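Local coordinates for protein p-nitrophenyl phosphatase (Pho2) (Archaeoglobus fulgidus, PDB 3QGM) that probably acts as a metal-dependent phosphatase of the haloacid dehalogenase (HAD) superfamily, hydrolysing phosphate esters with the help of a divalent cation, at residues Val46-Thr51 / Thr150-Ile155; Tyr78-Phe83 / Arg146-Asn151. All coordinates share one frame; numbering follows the deposited sequence.

Contact 1: Val46-Thr51 / Thr150-Ile155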
ATOM      1  N   VAL A  46     -19.317 -17.308  -9.896  1.00 30.41           N
ATOM      2  CA  VAL A  46     -18.668 -16.699  -8.725  1.00 29.84           C
ATOM      3  C   VAL A  46     -17.651 -15.688  -9.208  1.00 30.12           C
ATOM      4  O   VAL A  46     -16.811 -16.022 -10.028  1.00 31.11           O
ATOM      5  CB  VAL A  46     -18.023 -17.745  -7.790  1.00 30.60           C
ATOM      6  CG1 VAL A  46     -17.211 -17.070  -6.672  1.00 32.74           C
ATOM      7  CG2 VAL A  46     -19.081 -18.654  -7.128  1.00 31.14           C
ATOM      8  N   SER A  47     -17.729 -14.449  -8.720  1.00 29.11           N
ATOM      9  CA  SER A  47     -16.835 -13.395  -9.169  1.00 28.51           C
ATOM     10  C   SER A  47     -16.322 -12.584  -8.009  1.00 27.53           C
ATOM     11  O   SER A  47     -17.046 -12.330  -7.070  1.00 24.87           O
ATOM     12  CB  SER A  47     -17.574 -12.424 -10.087  1.00 28.98           C
ATOM     13  OG  SER A  47     -16.804 -11.274 -10.304  1.00 30.64           O
ATOM     14  N   ASN A  48     -15.044 -12.181  -8.110  1.00 26.57           N
ATOM     15  CA  ASN A  48     -14.421 -11.366  -7.100  1.00 26.69           C
ATOM     16  C   ASN A  48     -14.686  -9.907  -7.296  1.00 26.01           C
ATOM     17  O   ASN A  48     -14.129  -9.102  -6.566  1.00 26.70           O
ATOM     18  CB  ASN A  48     -12.910 -11.592  -7.108  1.00 27.88           C
ATOM     19  CG  ASN A  48     -12.499 -12.771  -6.256  1.00 26.57           C
ATOM     20  OD1 ASN A  48     -13.343 -13.491  -5.740  1.00 23.85           O
ATOM     21  ND2 ASN A  48     -11.176 -12.927  -6.051  1.00 24.52           N
ATOM     22  N   ASN A  49     -15.498  -9.557  -8.289  1.00 26.16           N
ATOM     23  CA  ASN A  49     -15.838  -8.155  -8.562  1.00 26.37           C
ATOM     24  C   ASN A  49     -16.104  -7.419  -7.274  1.00 25.29           C
ATOM     25  O   ASN A  49     -16.980  -7.803  -6.474  1.00 24.56           O
ATOM     26  CB  ASN A  49     -17.078  -8.030  -9.478  1.00 26.54           C
ATOM     27  CG  ASN A  49     -17.234  -6.635 -10.057  1.00 30.21           C
ATOM     28  OD1 ASN A  49     -17.383  -5.678  -9.329  1.00 32.37           O
ATOM     29  ND2 ASN A  49     -17.202  -6.523 -11.379  1.00 32.54           N
ATOM     30  N   SER A  50     -15.364  -6.342  -7.081  1.00 23.80           N
ATOM     31  CA  SER A  50     -15.373  -5.575  -5.835  1.00 25.81           C
ATOM     32  C   SER A  50     -16.326  -4.359  -5.841  1.00 24.72           C
ATOM     33  O   SER A  50     -16.608  -3.763  -4.795  1.00 24.23           O
ATOM     34  CB  SER A  50     -13.932  -5.066  -5.622  1.00 26.52           C
ATOM     35  OG  SER A  50     -13.830  -4.248  -4.491  1.00 33.67           O
ATOM     36  N   THR A  51     -16.775  -3.979  -7.026  1.00 24.92           N
ATOM     37  CA  THR A  51     -17.377  -2.707  -7.272  1.00 25.94           C
ATOM     38  C   THR A  51     -18.811  -2.748  -7.806  1.00 27.08           C
ATOM     39  O   THR A  51     -19.494  -1.752  -7.734  1.00 27.58           O
ATOM     40  CB  THR A  51     -16.521  -1.912  -8.294  1.00 27.08           C
ATOM     41  OG1 THR A  51     -16.552  -2.589  -9.566  1.00 24.69           O
ATOM     42  CG2 THR A  51     -15.039  -1.751  -7.767  1.00 25.11           C
ATOM     43  N   THR A 150     -13.212  -7.514   0.501  1.00 22.92           N
ATOM     44  CA  THR A 150     -14.027  -8.137  -0.510  1.00 22.68           C
ATOM     45  C   THR A 150     -13.268  -9.211  -1.271  1.00 23.80           C
ATOM     46  O   THR A 150     -13.790 -10.305  -1.554  1.00 23.88           O
ATOM     47  CB  THR A 150     -14.546  -7.048  -1.497  1.00 23.21           C
ATOM     48  OG1 THR A 150     -13.437  -6.267  -1.990  1.00 24.17           O
ATOM     49  CG2 THR A 150     -15.541  -6.091  -0.805  1.00 19.89           C
ATOM     50  N   ASN A 151     -12.023  -8.909  -1.594  1.00 23.89           N
ATOM     51  CA  ASN A 151     -11.218  -9.796  -2.415  1.00 24.50           C
ATOM     52  C   ASN A 151      -9.724  -9.440  -2.250  1.00 24.61           C
ATOM     53  O   ASN A 151      -9.421  -8.302  -1.863  1.00 24.14           O
ATOM     54  CB  ASN A 151     -11.629  -9.672  -3.898  1.00 24.49           C
ATOM     55  CG  ASN A 151     -11.327  -8.329  -4.484  1.00 23.88           C
ATOM     56  OD1 ASN A 151     -11.870  -7.314  -4.038  1.00 25.07           O
ATOM     57  ND2 ASN A 151     -10.529  -8.308  -5.557  1.00 25.91           N
ATOM     58  N   PRO A 152      -8.807 -10.395  -2.519  1.00 23.99           N
ATOM     59  CA  PRO A 152      -7.373 -10.093  -2.330  1.00 24.77           C
ATOM     60  C   PRO A 152      -6.602  -9.612  -3.539  1.00 25.06           C
ATOM     61  O   PRO A 152      -5.421  -9.284  -3.389  1.00 26.64           O
ATOM     62  CB  PRO A 152      -6.774 -11.423  -1.901  1.00 25.83           C
ATOM     63  CG  PRO A 152      -7.734 -12.499  -2.541  1.00 25.87           C
ATOM     64  CD  PRO A 152      -9.079 -11.827  -2.716  1.00 23.85           C
ATOM     65  N   ASP A 153      -7.242  -9.553  -4.708  1.00 25.28           N
ATOM     66  CA  ASP A 153      -6.544  -9.423  -5.965  1.00 25.42           C
ATOM     67  C   ASP A 153      -5.682  -8.133  -5.959  1.00 26.74           C
ATOM     68  O   ASP A 153      -6.135  -7.062  -5.584  1.00 25.46           O
ATOM     69  CB  ASP A 153      -7.536  -9.446  -7.129  1.00 24.43           C
ATOM     70  CG  ASP A 153      -8.394 -10.742  -7.146  1.00 26.41           C
ATOM     71  OD1 ASP A 153      -7.911 -11.752  -7.704  1.00 29.26           O
ATOM     72  OD2 ASP A 153      -9.459 -10.798  -6.458  1.00 26.12           O
ATOM     73  N   ARG A 154      -4.426  -8.278  -6.340  1.00 27.34           N
ATOM     74  CA  ARG A 154      -3.478  -7.204  -6.270  1.00 27.99           C
ATOM     75  C   ARG A 154      -3.552  -6.231  -7.433  1.00 28.78           C
ATOM     76  O   ARG A 154      -3.573  -5.044  -7.195  1.00 27.06           O
ATOM     77  CB  ARG A 154      -2.093  -7.799  -6.199  1.00 29.02           C
ATOM     78  CG  ARG A 154      -1.769  -8.267  -4.809  1.00 30.71           C
ATOM     79  CD  ARG A 154      -0.650  -9.246  -4.809  1.00 34.48           C
ATOM     80  NE  ARG A 154      -0.344  -9.626  -3.440  1.00 35.92           N
ATOM     81  CZ  ARG A 154      -1.029 -10.511  -2.717  1.00 39.86           C
ATOM     82  NH1 ARG A 154      -2.094 -11.151  -3.226  1.00 41.26           N
ATOM     83  NH2 ARG A 154      -0.659 -10.757  -1.464  1.00 37.07           N
ATOM     84  N   ILE A 155      -3.610  -6.763  -8.667  1.00 29.28           N
ATOM     85  CA  ILE A 155      -3.526  -6.008  -9.911  1.00 31.42           C
ATOM     86  C   ILE A 155      -4.564  -6.522 -10.919  1.00 34.00           C
ATOM     87  O   ILE A 155      -4.672  -7.712 -11.082  1.00 33.95           O
ATOM     88  CB  ILE A 155      -2.157  -6.241 -10.583  1.00 31.99           C
ATOM     89  CG1 ILE A 155      -0.996  -5.771  -9.712  1.00 30.39           C
ATOM     90  CG2 ILE A 155      -2.039  -5.586 -11.955  1.00 31.91           C
ATOM     91  CD1 ILE A 155       0.341  -6.249 -10.332  1.00 30.84           C
TER
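N48 and S50 meet T150, N151 and D153 where the core domain of a HAD fold touches the loop between strands 146-149 and 155-158. The 46-51 segment leaves strand 42-47 of the parallel core sheet at S47, probably the motif II Ser/Thr position of HAD hydrolases, whose OG accepts from the backbone N of N49 in an ST turn. N48 carries its CG beside its own backbone N (chi1 -86°), which swings the amide over to D153. N48 ND2 donates to D153 OD2 at 2.8 Å with an N-H...O angle of 150°. The amide takes the syn lone pair of that oxygen, with the two flat groups turned 61° apart. The anti lone pair is taken by ND2 of N151, 2.9 Å from D153 OD2, so one carboxylate oxygen is gripped by two amides. N48 OD1 in turn accepts from the backbone N of K187. About 8 Å separates the N48 side chain from the bound calcium ion, placing this network close to the metal site but outside its ligands. Past N49, S50 turns OG across to T150: S50 OG donates to T150 OG1 at 3.2 Å and accepts from the backbone N of S125. T150 OG1 passes the chain on to N151 OD1, 2.8 Å away and in the carbonyl plane, while that same N151 OD1 lies 3.4 Å from S50 CB.

Contact 2: Tyr78-Phe83 / Arg146-Asn151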
ATOM      1  N   TYR A  78     -21.734  -8.690  -2.843  1.00 23.28           N
ATOM      2  CA  TYR A  78     -22.879  -9.329  -2.119  1.00 23.55           C
ATOM      3  C   TYR A  78     -22.385 -10.308  -1.029  1.00 22.94           C
ATOM      4  O   TYR A  78     -22.948 -10.361   0.090  1.00 22.12           O
ATOM      5  CB  TYR A  78     -23.769 -10.028  -3.154  1.00 23.49           C
ATOM      6  CG  TYR A  78     -24.837 -10.959  -2.647  1.00 25.78           C
ATOM      7  CD1 TYR A  78     -26.105 -10.477  -2.401  1.00 28.48           C
ATOM      8  CD2 TYR A  78     -24.594 -12.328  -2.440  1.00 28.29           C
ATOM      9  CE1 TYR A  78     -27.132 -11.292  -1.967  1.00 28.45           C
ATOM     10  CE2 TYR A  78     -25.643 -13.196  -1.956  1.00 28.35           C
ATOM     11  CZ  TYR A  78     -26.905 -12.634  -1.735  1.00 31.50           C
ATOM     12  OH  TYR A  78     -27.994 -13.359  -1.299  1.00 31.65           O
ATOM     13  N   ALA A  79     -21.338 -11.092  -1.336  1.00 22.84           N
ATOM     14  CA  ALA A  79     -20.930 -12.138  -0.422  1.00 23.68           C
ATOM     15  C   ALA A  79     -20.473 -11.421   0.836  1.00 24.39           C
ATOM     16  O   ALA A  79     -20.775 -11.853   1.958  1.00 26.03           O
ATOM     17  CB  ALA A  79     -19.795 -13.051  -1.024  1.00 23.18           C
ATOM     18  N   THR A  80     -19.773 -10.298   0.651  1.00 23.43           N
ATOM     19  CA  THR A  80     -19.135  -9.628   1.766  1.00 23.07           C
ATOM     20  C   THR A  80     -20.185  -9.032   2.693  1.00 23.32           C
ATOM     21  O   THR A  80     -20.080  -9.157   3.930  1.00 20.83           O
ATOM     22  CB  THR A  80     -18.175  -8.516   1.275  1.00 23.09           C
ATOM     23  OG1 THR A  80     -17.070  -9.123   0.586  1.00 22.28           O
ATOM     24  CG2 THR A  80     -17.698  -7.661   2.460  1.00 22.00           C
ATOM     25  N   ALA A  81     -21.197  -8.399   2.076  1.00 23.64           N
ATOM     26  CA  ALA A  81     -22.314  -7.753   2.792  1.00 24.30           C
ATOM     27  C   ALA A  81     -23.111  -8.776   3.595  1.00 25.99           C
ATOM     28  O   ALA A  81     -23.326  -8.599   4.792  1.00 26.03           O
ATOM     29  CB  ALA A  81     -23.251  -6.971   1.804  1.00 24.69           C
ATOM     30  N   ARG A  82     -23.478  -9.888   2.971  1.00 27.61           N
ATOM     31  CA  ARG A  82     -24.215 -10.944   3.680  1.00 28.74           C
ATOM     32  C   ARG A  82     -23.404 -11.646   4.789  1.00 29.01           C
ATOM     33  O   ARG A  82     -23.954 -11.966   5.842  1.00 28.74           O
ATOM     34  CB  ARG A  82     -24.721 -11.991   2.685  1.00 30.71           C
ATOM     35  CG  ARG A  82     -25.647 -11.417   1.655  1.00 32.69           C
ATOM     36  CD  ARG A  82     -26.966 -10.892   2.167  1.00 36.30           C
ATOM     37  NE  ARG A  82     -27.564 -10.016   1.141  1.00 40.05           N
ATOM     38  CZ  ARG A  82     -28.852  -9.685   1.049  1.00 44.23           C
ATOM     39  NH1 ARG A  82     -29.766 -10.184   1.911  1.00 43.84           N
ATOM     40  NH2 ARG A  82     -29.240  -8.874   0.052  1.00 42.82           N
ATOM     41  N   PHE A  83     -22.114 -11.861   4.562  1.00 27.18           N
ATOM     42  CA  PHE A  83     -21.226 -12.352   5.606  1.00 28.07           C
ATOM     43  C   PHE A  83     -21.305 -11.453   6.872  1.00 27.99           C
ATOM     44  O   PHE A  83     -21.424 -11.918   7.983  1.00 28.27           O
ATOM     45  CB  PHE A  83     -19.772 -12.461   5.069  1.00 28.53           C
ATOM     46  CG  PHE A  83     -18.795 -12.943   6.092  1.00 29.14           C
ATOM     47  CD1 PHE A  83     -18.486 -14.290   6.195  1.00 34.47           C
ATOM     48  CD2 PHE A  83     -18.240 -12.060   7.007  1.00 29.74           C
ATOM     49  CE1 PHE A  83     -17.612 -14.752   7.217  1.00 33.39           C
ATOM     50  CE2 PHE A  83     -17.368 -12.490   7.999  1.00 30.62           C
ATOM     51  CZ  PHE A  83     -17.066 -13.841   8.118  1.00 32.27           C
ATOM     52  N   ARG A 146     -13.152  -4.810  13.434  1.00 28.16           N
ATOM     53  CA  ARG A 146     -13.142  -5.992  12.610  1.00 28.07           C
ATOM     54  C   ARG A 146     -13.008  -5.545  11.155  1.00 27.21           C
ATOM     55  O   ARG A 146     -13.652  -4.610  10.731  1.00 27.09           O
ATOM     56  CB  ARG A 146     -14.458  -6.756  12.838  1.00 28.57           C
ATOM     57  CG  ARG A 146     -14.641  -8.012  12.007  1.00 28.88           C
ATOM     58  CD  ARG A 146     -15.325  -9.084  12.911  1.00 32.21           C
ATOM     59  NE  ARG A 146     -15.617 -10.330  12.222  1.00 31.03           N
ATOM     60  CZ  ARG A 146     -14.764 -11.355  12.122  1.00 33.32           C
ATOM     61  NH1 ARG A 146     -13.552 -11.300  12.665  1.00 32.60           N
ATOM     62  NH2 ARG A 146     -15.142 -12.454  11.468  1.00 33.38           N
ATOM     63  N   TYR A 147     -12.205  -6.264  10.398  1.00 26.60           N
ATOM     64  CA  TYR A 147     -11.691  -5.786   9.144  1.00 25.53           C
ATOM     65  C   TYR A 147     -11.927  -6.869   8.095  1.00 24.84           C
ATOM     66  O   TYR A 147     -11.338  -7.941   8.133  1.00 25.49           O
ATOM     67  CB  TYR A 147     -10.212  -5.404   9.373  1.00 26.38           C
ATOM     68  CG  TYR A 147      -9.338  -5.140   8.167  1.00 24.67           C
ATOM     69  CD1 TYR A 147      -9.866  -4.907   6.898  1.00 22.94           C
ATOM     70  CD2 TYR A 147      -7.966  -5.083   8.330  1.00 25.39           C
ATOM     71  CE1 TYR A 147      -9.029  -4.669   5.804  1.00 23.76           C
ATOM     72  CE2 TYR A 147      -7.113  -4.854   7.249  1.00 27.04           C
ATOM     73  CZ  TYR A 147      -7.644  -4.635   5.993  1.00 24.40           C
ATOM     74  OH  TYR A 147      -6.774  -4.444   4.947  1.00 25.05           O
ATOM     75  N   ILE A 148     -12.828  -6.569   7.166  1.00 24.24           N
ATOM     76  CA  ILE A 148     -13.155  -7.462   6.092  1.00 24.95           C
ATOM     77  C   ILE A 148     -12.726  -6.889   4.740  1.00 24.13           C
ATOM     78  O   ILE A 148     -12.930  -5.702   4.450  1.00 25.05           O
ATOM     79  CB  ILE A 148     -14.679  -7.696   6.010  1.00 25.15           C
ATOM     80  CG1 ILE A 148     -15.254  -7.858   7.420  1.00 27.75           C
ATOM     81  CG2 ILE A 148     -14.931  -8.954   5.163  1.00 23.51           C
ATOM     82  CD1 ILE A 148     -14.896  -9.168   8.057  1.00 28.17           C
ATOM     83  N   ALA A 149     -12.196  -7.734   3.896  1.00 23.58           N
ATOM     84  CA  ALA A 149     -11.897  -7.328   2.520  1.00 23.94           C
ATOM     85  C   ALA A 149     -12.737  -8.168   1.547  1.00 23.57           C
ATOM     86  O   ALA A 149     -12.952  -9.357   1.743  1.00 23.44           O
ATOM     87  CB  ALA A 149     -10.410  -7.456   2.216  1.00 23.76           C
ATOM     88  N   THR A 150     -13.212  -7.514   0.501  1.00 22.92           N
ATOM     89  CA  THR A 150     -14.027  -8.137  -0.510  1.00 22.68           C
ATOM     90  C   THR A 150     -13.268  -9.211  -1.271  1.00 23.80           C
ATOM     91  O   THR A 150     -13.790 -10.305  -1.554  1.00 23.88           O
ATOM     92  CB  THR A 150     -14.546  -7.048  -1.497  1.00 23.21           C
ATOM     93  OG1 THR A 150     -13.437  -6.267  -1.990  1.00 24.17           O
ATOM     94  CG2 THR A 150     -15.541  -6.091  -0.805  1.00 19.89           C
ATOM     95  N   ASN A 151     -12.023  -8.909  -1.594  1.00 23.89           N
ATOM     96  CA  ASN A 151     -11.218  -9.796  -2.415  1.00 24.50           C
ATOM     97  C   ASN A 151      -9.724  -9.440  -2.250  1.00 24.61           C
ATOM     98  O   ASN A 151      -9.421  -8.302  -1.863  1.00 24.14           O
ATOM     99  CB  ASN A 151     -11.629  -9.672  -3.898  1.00 24.49           C
ATOM    100  CG  ASN A 151     -11.327  -8.329  -4.484  1.00 23.88           C
ATOM    101  OD1 ASN A 151     -11.870  -7.314  -4.038  1.00 25.07           O
ATOM    102  ND2 ASN A 151     -10.529  -8.308  -5.557  1.00 25.91           N
TER
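I148 reaches from its strand toward helix 76-87 and divides its two branches between T80 and F83. From CB of I148, CG2 extends anti to the backbone N, and this CG2 of I148 lies 4.1 Å from CG2 of T80, the two side chains passing one another head to tail. The other branch runs through CG1, beside the backbone N (chi1 -41°), to CD1 of I148, which is 4.1 Å from CE2 of F83, approaching the ring obliquely. The same ring receives R146 at its edge: NH2 of R146 lies near the ring plane, 4.1 Å from CZ of F83, with guanidinium and phenyl planes 32° apart. That NH2 is also held by a salt bridge to E87, farther along the same helix, which probably helps fix the arginine beside the phenyl edge. Toward the C-terminal end of segment 146-151, T80 OG1 sits 3.4 Å from CA of T150 and 3.7 Å from CG2 of T150, yet its polar partner is the backbone O of A76 in the helix itself. The axes of segment 78-83 and strand 146-149 come within 9.6 Å at 157°, nearly antiparallel, consistent with the alpha/beta cap domain (C2 type) of UmpH-like HAD phosphatases, where helices pack on a parallel sheet.

Overall arrangement
Along the chain the order is 46-51, then 78-83, then the overlapping segments 146-151 and 150-155, which have T150 and N151 in common; the centres of the two contacts lie about 11 Å apart. Contact 2 sits on strand 146-149 of the five-stranded parallel sheet and joins it to helix 76-87. Contact 1 takes up the loop leaving that strand and meets the end of strand 42-47, which belongs to the six-stranded sheet carrying the metal-binding D14. Strand 146-149 and the loop after it therefore lead from the five-stranded sheet to the place where that loop meets the end of a strand of the six-stranded sheet, consistent with a cap set against a HAD core beside the metal site.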